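Local coordinates for ARO (armadillo repeats only protein) (Plasmodium falciparum Santa Lucia, PDB 5EWP) that probably acts as an armadillo-repeat protein-binding scaffold in the translocation and attachment of rhoptries to the apical pole of the parasite, at residues Asp54-Gly59 with Ser97-Arg102; Leu178-Ser183 with Ile225-Thr230; His200-Ile205 with Ser243-Leu248. All blocks are in the same frame, centred on the assembly; numbering follows the deposited sequence.

Contact 1: Asp54-Gly59 with Ser97-Arg102; sequences DPKTIG and SHELDR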
loop_
_atom_site.group_PDB
_atom_site.type_symbol
_atom_site.label_atom_id
_atom_site.label_comp_id
_atom_site.label_asym_id
_atom_site.label_seq_id
_atom_site.Cartn_x
_atom_site.Cartn_y
_atom_site.Cartn_z
ATOM N N ASP A 54 -4.472 10.270 12.796
ATOM C CA ASP A 54 -5.800 10.898 12.817
ATOM C C ASP A 54 -5.954 12.021 11.782
ATOM O O ASP A 54 -5.106 12.916 11.698
ATOM C CB ASP A 54 -6.094 11.473 14.204
ATOM C CG ASP A 54 -6.190 10.401 15.273
ATOM O OD1 ASP A 54 -6.429 9.227 14.929
ATOM O OD2 ASP A 54 -5.995 10.742 16.458
ATOM N N PRO A 55 -7.039 11.978 10.994
ATOM C CA PRO A 55 -7.318 13.082 10.066
ATOM C C PRO A 55 -7.383 14.417 10.798
ATOM O O PRO A 55 -8.011 14.489 11.857
ATOM C CB PRO A 55 -8.675 12.694 9.464
ATOM C CG PRO A 55 -8.646 11.186 9.478
ATOM C CD PRO A 55 -7.942 10.832 10.780
ATOM N N LYS A 56 -6.721 15.437 10.259
ATOM C CA LYS A 56 -6.673 16.741 10.912
ATOM C C LYS A 56 -7.442 17.792 10.122
ATOM O O LYS A 56 -7.647 18.924 10.595
ATOM C CB LYS A 56 -5.213 17.188 11.105
ATOM C CG LYS A 56 -4.384 16.212 11.944
ATOM C CD LYS A 56 -3.009 16.772 12.356
ATOM C CE LYS A 56 -2.371 17.645 11.276
ATOM N NZ LYS A 56 -1.505 16.903 10.306
ATOM N N THR A 57 -7.878 17.402 8.929
ATOM C CA THR A 57 -8.639 18.270 8.026
ATOM C C THR A 57 -9.762 17.509 7.348
ATOM O O THR A 57 -9.744 16.280 7.299
ATOM C CB THR A 57 -7.760 18.890 6.913
ATOM O OG1 THR A 57 -7.101 17.837 6.199
ATOM C CG2 THR A 57 -6.712 19.852 7.475
ATOM N N ILE A 58 -10.724 18.239 6.789
ATOM C CA ILE A 58 -11.796 17.616 6.023
ATOM C C ILE A 58 -11.208 16.814 4.851
ATOM O O ILE A 58 -11.724 15.753 4.487
ATOM C CB ILE A 58 -12.797 18.679 5.516
ATOM C CG1 ILE A 58 -13.637 19.194 6.681
ATOM C CG2 ILE A 58 -13.707 18.122 4.438
ATOM C CD1 ILE A 58 -14.536 18.138 7.278
ATOM N N GLY A 59 -10.114 17.310 4.284
ATOM C CA GLY A 59 -9.439 16.615 3.191
ATOM C C GLY A 59 -8.993 15.212 3.568
ATOM O O GLY A 59 -9.299 14.237 2.880
ATOM N N SER A 97 1.998 14.983 0.231
ATOM C CA SER A 97 1.803 15.873 1.386
ATOM C C SER A 97 2.833 15.648 2.497
ATOM O O SER A 97 3.341 14.552 2.676
ATOM C CB SER A 97 0.383 15.697 1.959
ATOM O OG SER A 97 0.198 16.482 3.131
ATOM N N HIS A 98 3.167 16.708 3.223
ATOM C CA HIS A 98 3.982 16.571 4.434
ATOM C C HIS A 98 3.121 16.394 5.687
ATOM O O HIS A 98 3.623 16.420 6.826
ATOM C CB HIS A 98 4.943 17.750 4.558
ATOM C CG HIS A 98 6.138 17.617 3.663
ATOM N ND1 HIS A 98 7.279 18.379 3.812
ATOM C CD2 HIS A 98 6.374 16.794 2.612
ATOM C CE1 HIS A 98 8.161 18.033 2.893
ATOM N NE2 HIS A 98 7.636 17.073 2.150
ATOM N N GLU A 99 1.811 16.298 5.480
ATOM C CA GLU A 99 0.891 15.990 6.573
ATOM C C GLU A 99 0.726 14.478 6.664
ATOM O O GLU A 99 0.266 13.837 5.721
ATOM C CB GLU A 99 -0.456 16.679 6.379
ATOM C CG GLU A 99 -0.343 18.196 6.397
ATOM C CD GLU A 99 0.470 18.707 7.597
ATOM O OE1 GLU A 99 0.201 18.295 8.750
ATOM O OE2 GLU A 99 1.391 19.520 7.384
ATOM N N LEU A 100 1.108 13.916 7.801
ATOM C CA LEU A 100 1.142 12.470 7.958
ATOM C C LEU A 100 -0.236 11.843 7.729
ATOM O O LEU A 100 -0.331 10.773 7.118
ATOM C CB LEU A 100 1.685 12.143 9.351
ATOM C CG LEU A 100 2.606 10.964 9.620
ATOM C CD1 LEU A 100 3.621 10.813 8.508
ATOM C CD2 LEU A 100 3.326 11.252 10.925
ATOM N N ASP A 101 -1.302 12.520 8.170
ATOM C CA ASP A 101 -2.643 11.946 8.046
ATOM C C ASP A 101 -3.107 11.890 6.588
ATOM O O ASP A 101 -3.835 10.986 6.210
ATOM C CB ASP A 101 -3.663 12.715 8.899
ATOM C CG ASP A 101 -3.661 14.212 8.634
ATOM O OD1 ASP A 101 -2.573 14.822 8.597
ATOM O OD2 ASP A 101 -4.766 14.775 8.481
ATOM N N ARG A 102 -2.653 12.834 5.771
ATOM C CA ARG A 102 -2.996 12.833 4.351
ATOM C C ARG A 102 -2.310 11.691 3.625
ATOM O O ARG A 102 -2.925 10.981 2.805
ATOM C CB ARG A 102 -2.617 14.183 3.709
ATOM C CG ARG A 102 -3.671 15.248 3.953
ATOM C CD ARG A 102 -3.327 16.606 3.328
ATOM N NE ARG A 102 -4.390 17.534 3.657
ATOM C CZ ARG A 102 -5.383 17.864 2.837
ATOM N NH1 ARG A 102 -5.412 17.399 1.595
ATOM N NH2 ARG A 102 -6.332 18.696 3.252
HETATM O O HOH W 1 -4.644 17.141 7.108
#
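Lys56 and Asp101 tie together the starts of helices 58-70 and 100-113 in the armadillo-repeat solenoid, and with Glu99 they form a salt-bridge network. Both ionic links run from Lys56 NZ, which lies 2.7 Å from Glu99 OE1, at that oxygen's anti lone pair, and 2.9 Å from Asp101 OD1, above the carboxylate plane. Bends at chi3 and chi4 curl the ammonium back to both acids.

Among the hydrogen bonds, Lys56 N donates to Asp101 OD2 over 2.7 Å, 46° out of the carboxylate plane, so one lysine holds both oxygens of a buried carboxylate. Asp101, in the first helical turn where the helix dipole probably eases its charge, has CG between the backbone N and carbonyl carbon (chi1 53°), which brings the carboxylate to Lys56. A water donates to Asp101 OD2 and hydrogen-bonds to OG1 of Thr57, the N-cap residue of helix 58-70, which makes a weak bond with Ala60 N. Arg102 NH2 gives OG1 a weak bond of 3.2 Å, and NH1 bonds to Cys35 O.

Van der Waals contact completes the interface: Gly59 CA sits 3.7 Å from Arg102 NH2, and Asp54 O rests 3.2 Å from Asp101 CB.

Contact 2: Leu178-Ser183 with Ile225-Thr230; sequences LLELPS and IKNLKT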
loop_
_atom_site.group_PDB
_atom_site.type_symbol
_atom_site.label_atom_id
_atom_site.label_comp_id
_atom_site.label_asym_id
_atom_site.label_seq_id
_atom_site.Cartn_x
_atom_site.Cartn_y
_atom_site.Cartn_z
ATOM N N LEU A 178 12.458 -5.429 3.647
ATOM C CA LEU A 178 11.341 -5.848 4.483
ATOM C C LEU A 178 11.552 -7.253 5.034
ATOM O O LEU A 178 10.852 -7.667 5.951
ATOM C CB LEU A 178 10.013 -5.779 3.712
ATOM C CG LEU A 178 9.553 -4.362 3.339
ATOM C CD1 LEU A 178 8.221 -4.351 2.591
ATOM C CD2 LEU A 178 9.476 -3.495 4.557
ATOM N N LEU A 179 12.523 -7.986 4.488
ATOM C CA LEU A 179 12.834 -9.317 5.007
ATOM C C LEU A 179 13.597 -9.271 6.339
ATOM O O LEU A 179 13.623 -10.254 7.086
ATOM C CB LEU A 179 13.665 -10.107 3.994
ATOM C CG LEU A 179 13.042 -10.379 2.627
ATOM C CD1 LEU A 179 14.105 -10.943 1.675
ATOM C CD2 LEU A 179 11.870 -11.337 2.757
ATOM N N GLU A 180 14.217 -8.137 6.635
ATOM C CA GLU A 180 15.040 -8.021 7.841
ATOM C C GLU A 180 14.241 -8.179 9.135
ATOM O O GLU A 180 13.092 -7.755 9.226
ATOM C CB GLU A 180 15.787 -6.685 7.853
ATOM C CG GLU A 180 16.892 -6.613 6.810
ATOM C CD GLU A 180 17.661 -5.302 6.836
ATOM O OE1 GLU A 180 17.340 -4.425 7.667
ATOM O OE2 GLU A 180 18.577 -5.144 6.004
ATOM N N LEU A 181 14.851 -8.819 10.127
ATOM C CA LEU A 181 14.255 -8.906 11.457
ATOM C C LEU A 181 14.323 -7.552 12.155
ATOM O O LEU A 181 15.216 -6.755 11.865
ATOM C CB LEU A 181 14.981 -9.963 12.304
ATOM C CG LEU A 181 14.787 -11.432 11.926
ATOM C CD1 LEU A 181 15.638 -12.332 12.819
ATOM C CD2 LEU A 181 13.330 -11.832 11.996
ATOM N N PRO A 182 13.394 -7.294 13.094
ATOM C CA PRO A 182 13.517 -6.154 14.010
ATOM C C PRO A 182 14.794 -6.301 14.836
ATOM O O PRO A 182 15.162 -7.432 15.148
ATOM C CB PRO A 182 12.271 -6.263 14.895
ATOM C CG PRO A 182 11.335 -7.142 14.160
ATOM C CD PRO A 182 12.161 -8.063 13.327
ATOM N N SER A 183 15.427 -5.194 15.219
ATOM C CA SER A 183 16.745 -5.246 15.855
ATOM C C SER A 183 16.798 -5.942 17.226
ATOM O O SER A 183 17.847 -6.453 17.636
ATOM C CB SER A 183 17.294 -3.823 15.994
ATOM O OG SER A 183 16.447 -3.031 16.805
ATOM N N ILE A 225 19.395 -13.316 -0.261
ATOM C CA ILE A 225 19.912 -14.588 0.240
ATOM C C ILE A 225 20.356 -14.461 1.696
ATOM O O ILE A 225 20.006 -15.292 2.533
ATOM C CB ILE A 225 21.075 -15.093 -0.633
ATOM C CG1 ILE A 225 20.544 -15.501 -2.009
ATOM C CG2 ILE A 225 21.784 -16.257 0.031
ATOM C CD1 ILE A 225 21.619 -15.797 -3.021
ATOM N N LYS A 226 21.100 -13.401 1.990
ATOM C CA LYS A 226 21.493 -13.089 3.359
ATOM C C LYS A 226 20.288 -13.024 4.298
ATOM O O LYS A 226 20.276 -13.659 5.355
ATOM C CB LYS A 226 22.244 -11.758 3.405
ATOM C CG LYS A 226 22.492 -11.234 4.811
ATOM C CD LYS A 226 23.156 -9.874 4.769
ATOM C CE LYS A 226 23.240 -9.255 6.165
ATOM N NZ LYS A 226 23.402 -7.777 6.077
ATOM N N ASN A 227 19.271 -12.254 3.908
ATOM C CA ASN A 227 18.116 -12.054 4.779
ATOM C C ASN A 227 17.294 -13.319 4.916
ATOM O O ASN A 227 16.793 -13.626 6.001
ATOM C CB ASN A 227 17.234 -10.911 4.269
ATOM C CG ASN A 227 17.923 -9.564 4.337
ATOM O OD1 ASN A 227 18.966 -9.418 4.976
ATOM N ND2 ASN A 227 17.337 -8.564 3.690
ATOM N N LEU A 228 17.161 -14.047 3.807
ATOM C CA LEU A 228 16.409 -15.291 3.782
ATOM C C LEU A 228 17.060 -16.342 4.673
ATOM O O LEU A 228 16.363 -17.089 5.357
ATOM C CB LEU A 228 16.275 -15.806 2.349
ATOM C CG LEU A 228 15.289 -15.015 1.486
ATOM C CD1 LEU A 228 15.352 -15.459 0.036
ATOM C CD2 LEU A 228 13.885 -15.172 2.027
ATOM N N LYS A 229 18.388 -16.409 4.654
ATOM C CA LYS A 229 19.108 -17.339 5.525
ATOM C C LYS A 229 18.792 -17.065 6.996
ATOM O O LYS A 229 18.621 -17.994 7.789
ATOM C CB LYS A 229 20.616 -17.268 5.277
ATOM C CG LYS A 229 21.089 -18.151 4.142
ATOM C CD LYS A 229 22.491 -17.776 3.702
ATOM C CE LYS A 229 22.967 -18.664 2.560
ATOM N NZ LYS A 229 24.293 -18.212 2.038
ATOM N N THR A 230 18.704 -15.786 7.352
ATOM C CA THR A 230 18.330 -15.392 8.709
ATOM C C THR A 230 16.895 -15.805 9.030
ATOM O O THR A 230 16.607 -16.275 10.130
ATOM C CB THR A 230 18.491 -13.873 8.918
ATOM O OG1 THR A 230 19.864 -13.508 8.729
ATOM C CG2 THR A 230 18.064 -13.468 10.320
HETATM O O HOH W 2 16.121 -11.376 7.744
HETATM O O HOH W 3 18.509 -5.799 3.553
HETATM O O HOH W 4 20.574 -7.342 5.768
#
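Leu179 and Asn227 each place CG opposite their own carbonyl carbon (chi1 -61° and -66°), and with these torsions their CB atoms meet at 3.7 Å where an irregular loop segment passes a helix of the armadillo solenoid. The leucine's extended branch then carries CD1 past the asparagine to Leu228 CG, 4.2 Å away. Further along the loop, Glu180 runs straight beyond CG, and the middle of its chain does the touching: CG is 3.7 Å from Asn227 ND2, the carboxylate and amide planes standing 84° apart. Thr230 directs its methyl rather than its hydroxyl at the loop, and CG2 meets Leu181 CD1 at 3.7 Å.

No direct hydrogen bond spans the two segments; water does the polar work. One molecule donates to Leu179 O at 2.8 Å and to Asn227 O at 2.9 Å, joining the loop backbone to the helix backbone. A second lies between Glu180 OE2 and Asn227 ND2. A third gathers Glu180 OE2, Asn227 OD1 and Lys226 NZ, so that glutamate and lysine, with opposite charges, meet through solvent instead of in a salt bridge. The amide of Asn227 is thus engaged at both ends, and its ND2 also makes a weak bond to Val176 O, which probably limits its rotation. Leu179 and Leu228 form a buried apolar part; the water-mediated links gather round Glu180 and Asn227.

The loop follows helix 171-177 and leads to helix 192-205, against which Leu179 packs at Ala197, Ile198 and Leu201, while Gln194 of that helix bonds to Glu180 O. From helix 224-231, Leu228 also packs on Leu246 and Leu250 of helix 237-250.

Contact 3: His200-Ile205 with Ser243-Leu248; sequences HLEDFI and SNVLLL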
loop_
_atom_site.group_PDB
_atom_site.type_symbol
_atom_site.label_atom_id
_atom_site.label_comp_id
_atom_site.label_asym_id
_atom_site.label_seq_id
_atom_site.Cartn_x
_atom_site.Cartn_y
_atom_site.Cartn_z
ATOM N N HIS A 200 5.895 -11.516 -2.117
ATOM C CA HIS A 200 6.007 -10.441 -3.093
ATOM C C HIS A 200 7.194 -10.673 -4.035
ATOM O O HIS A 200 7.090 -10.463 -5.242
ATOM C CB HIS A 200 6.150 -9.078 -2.394
ATOM C CG HIS A 200 4.971 -8.693 -1.550
ATOM N ND1 HIS A 200 3.697 -9.174 -1.774
ATOM C CD2 HIS A 200 4.879 -7.872 -0.470
ATOM C CE1 HIS A 200 2.870 -8.658 -0.880
ATOM N NE2 HIS A 200 3.563 -7.870 -0.073
ATOM N N LEU A 201 8.329 -11.084 -3.472
ATOM C CA LEU A 201 9.520 -11.337 -4.268
ATOM C C LEU A 201 9.302 -12.479 -5.261
ATOM O O LEU A 201 9.707 -12.384 -6.416
ATOM C CB LEU A 201 10.708 -11.638 -3.352
ATOM C CG LEU A 201 11.219 -10.410 -2.593
ATOM C CD1 LEU A 201 12.158 -10.819 -1.454
ATOM C CD2 LEU A 201 11.905 -9.436 -3.552
ATOM N N GLU A 202 8.636 -13.539 -4.815
ATOM C CA GLU A 202 8.282 -14.625 -5.716
ATOM C C GLU A 202 7.403 -14.121 -6.860
ATOM O O GLU A 202 7.622 -14.480 -8.023
ATOM C CB GLU A 202 7.571 -15.747 -4.956
ATOM C CG GLU A 202 8.480 -16.534 -4.025
ATOM C CD GLU A 202 7.772 -17.706 -3.368
ATOM O OE1 GLU A 202 6.560 -17.587 -3.087
ATOM O OE2 GLU A 202 8.429 -18.744 -3.130
ATOM N N ASP A 203 6.418 -13.283 -6.533
ATOM C CA ASP A 203 5.504 -12.757 -7.543
ATOM C C ASP A 203 6.201 -11.850 -8.543
ATOM O O ASP A 203 5.770 -11.726 -9.693
ATOM C CB ASP A 203 4.339 -12.018 -6.871
ATOM C CG ASP A 203 3.392 -12.972 -6.162
ATOM O OD1 ASP A 203 3.550 -14.203 -6.347
ATOM O OD2 ASP A 203 2.486 -12.512 -5.442
ATOM N N PHE A 204 7.276 -11.215 -8.098
ATOM C CA PHE A 204 8.123 -10.418 -8.974
ATOM C C PHE A 204 8.891 -11.324 -9.940
ATOM O O PHE A 204 8.965 -11.054 -11.134
ATOM C CB PHE A 204 9.114 -9.584 -8.150
ATOM C CG PHE A 204 9.990 -8.684 -8.973
ATOM C CD1 PHE A 204 9.517 -7.465 -9.425
ATOM C CD2 PHE A 204 11.292 -9.045 -9.274
ATOM C CE1 PHE A 204 10.320 -6.619 -10.186
ATOM C CE2 PHE A 204 12.109 -8.207 -10.018
ATOM C CZ PHE A 204 11.625 -6.991 -10.483
ATOM N N ILE A 205 9.467 -12.395 -9.406
ATOM C CA ILE A 205 10.325 -13.273 -10.201
ATOM C C ILE A 205 9.509 -14.046 -11.229
ATOM O O ILE A 205 9.965 -14.258 -12.352
ATOM C CB ILE A 205 11.098 -14.267 -9.303
ATOM C CG1 ILE A 205 12.109 -13.522 -8.426
ATOM C CG2 ILE A 205 11.805 -15.349 -10.142
ATOM C CD1 ILE A 205 12.576 -14.322 -7.231
ATOM N N SER A 243 10.798 -19.201 3.465
ATOM C CA SER A 243 12.151 -18.670 3.336
ATOM C C SER A 243 13.060 -19.683 2.673
ATOM O O SER A 243 13.830 -19.347 1.772
ATOM C CB SER A 243 12.712 -18.284 4.703
ATOM O OG SER A 243 11.747 -17.582 5.468
ATOM N N ASN A 244 12.954 -20.930 3.117
ATOM C CA ASN A 244 13.707 -22.017 2.510
ATOM C C ASN A 244 13.411 -22.147 1.022
ATOM O O ASN A 244 14.328 -22.276 0.212
ATOM C CB ASN A 244 13.412 -23.340 3.223
ATOM C CG ASN A 244 14.439 -24.415 2.906
ATOM O OD1 ASN A 244 15.625 -24.127 2.733
ATOM N ND2 ASN A 244 13.986 -25.662 2.832
ATOM N N VAL A 245 12.128 -22.094 0.671
ATOM C CA VAL A 245 11.693 -22.238 -0.717
ATOM C C VAL A 245 12.262 -21.160 -1.644
ATOM O O VAL A 245 12.793 -21.477 -2.713
ATOM C CB VAL A 245 10.155 -22.219 -0.821
ATOM C CG1 VAL A 245 9.713 -22.140 -2.275
ATOM C CG2 VAL A 245 9.565 -23.454 -0.151
ATOM N N LEU A 246 12.160 -19.894 -1.243
ATOM C CA LEU A 246 12.687 -18.820 -2.078
ATOM C C LEU A 246 14.204 -18.880 -2.121
ATOM O O LEU A 246 14.809 -18.618 -3.161
ATOM C CB LEU A 246 12.220 -17.450 -1.582
ATOM C CG LEU A 246 12.741 -16.222 -2.343
ATOM C CD1 LEU A 246 12.492 -16.321 -3.841
ATOM C CD2 LEU A 246 12.117 -14.945 -1.790
ATOM N N LEU A 247 14.810 -19.236 -0.989
ATOM C CA LEU A 247 16.263 -19.343 -0.890
ATOM C C LEU A 247 16.808 -20.329 -1.919
ATOM O O LEU A 247 17.733 -20.010 -2.668
ATOM C CB LEU A 247 16.670 -19.772 0.520
ATOM C CG LEU A 247 18.143 -19.647 0.902
ATOM C CD1 LEU A 247 18.681 -18.266 0.571
ATOM C CD2 LEU A 247 18.326 -19.960 2.375
ATOM N N LEU A 248 16.209 -21.517 -1.964
ATOM C CA LEU A 248 16.579 -22.548 -2.929
ATOM C C LEU A 248 16.515 -22.039 -4.366
ATOM O O LEU A 248 17.337 -22.415 -5.202
ATOM C CB LEU A 248 15.672 -23.774 -2.780
ATOM C CG LEU A 248 15.732 -24.527 -1.449
ATOM C CD1 LEU A 248 14.781 -25.720 -1.461
ATOM C CD2 LEU A 248 17.156 -24.960 -1.131
#
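The carboxylate of Glu202, the flat group in this contact, meets an aliphatic partner: OE2 lies 3.7 Å from Val245 CG1, and the two side chains lie roughly perpendicular. No hydrogen bond reaches the acid from Ser243-Leu248, so its contribution is van der Waals contact at the more accessible margin. Its aliphatic part does similar work, since Glu202 CG stands 4.0 Å from Leu246 CD1 and the two side chains lie alongside, pointing opposite ways.

The buried part is built round Leu246. With CG anti to the backbone N (chi1 178°), this leucine sends its two methyls to different residues of the partner helix. CD1 meets Ile205 CD1 at 3.9 Å, and CD2 approaches Leu201 CB at 3.9 Å and Leu201 CD1 at 4.1 Å. Leu201 and Ile205 are one helical turn apart, so a single side chain spans a full turn of the opposite surface. The helix segments run in roughly the same direction, their axes 31° apart and 11.1 Å distant at closest approach. That is a wide spacing, bridged mainly by branched aliphatic side chains, with no hydrogen bond between the two segments.

Such packing of neighbouring helices is how an armadillo solenoid is assembled. Here it joins helix 192-205 to helix 237-250 near the C-terminal end. Leu201 also packs on Leu175 and Val176 of helix 171-177, and Leu246 on Leu228 of helix 224-231. Just past Ile205, the chain enters the short antiparallel pair of strands 206-207 and 210-211, and Ile205 shares a backbone hydrogen bond with Ile212.

In the fold
Contacts 2 and 3 belong to one region of the solenoid, with centres about 13 Å apart. Their segments alternate along the chain, and the leucines of the two contacts form one continuous apolar patch. Contact 1 stands apart, its centre about 36 Å from that of contact 3 and on the other side of the chain's centre. Chemistry follows place. Contact 3, between two helices, is buried and largely apolar, with one acid at its margin. Contact 2, loop against helix, is partly buried, with a leucine interior and a watery margin. Contact 1, also partly buried, joins two helix starts chiefly through charge. One repeat architecture is thus held by different means along its length.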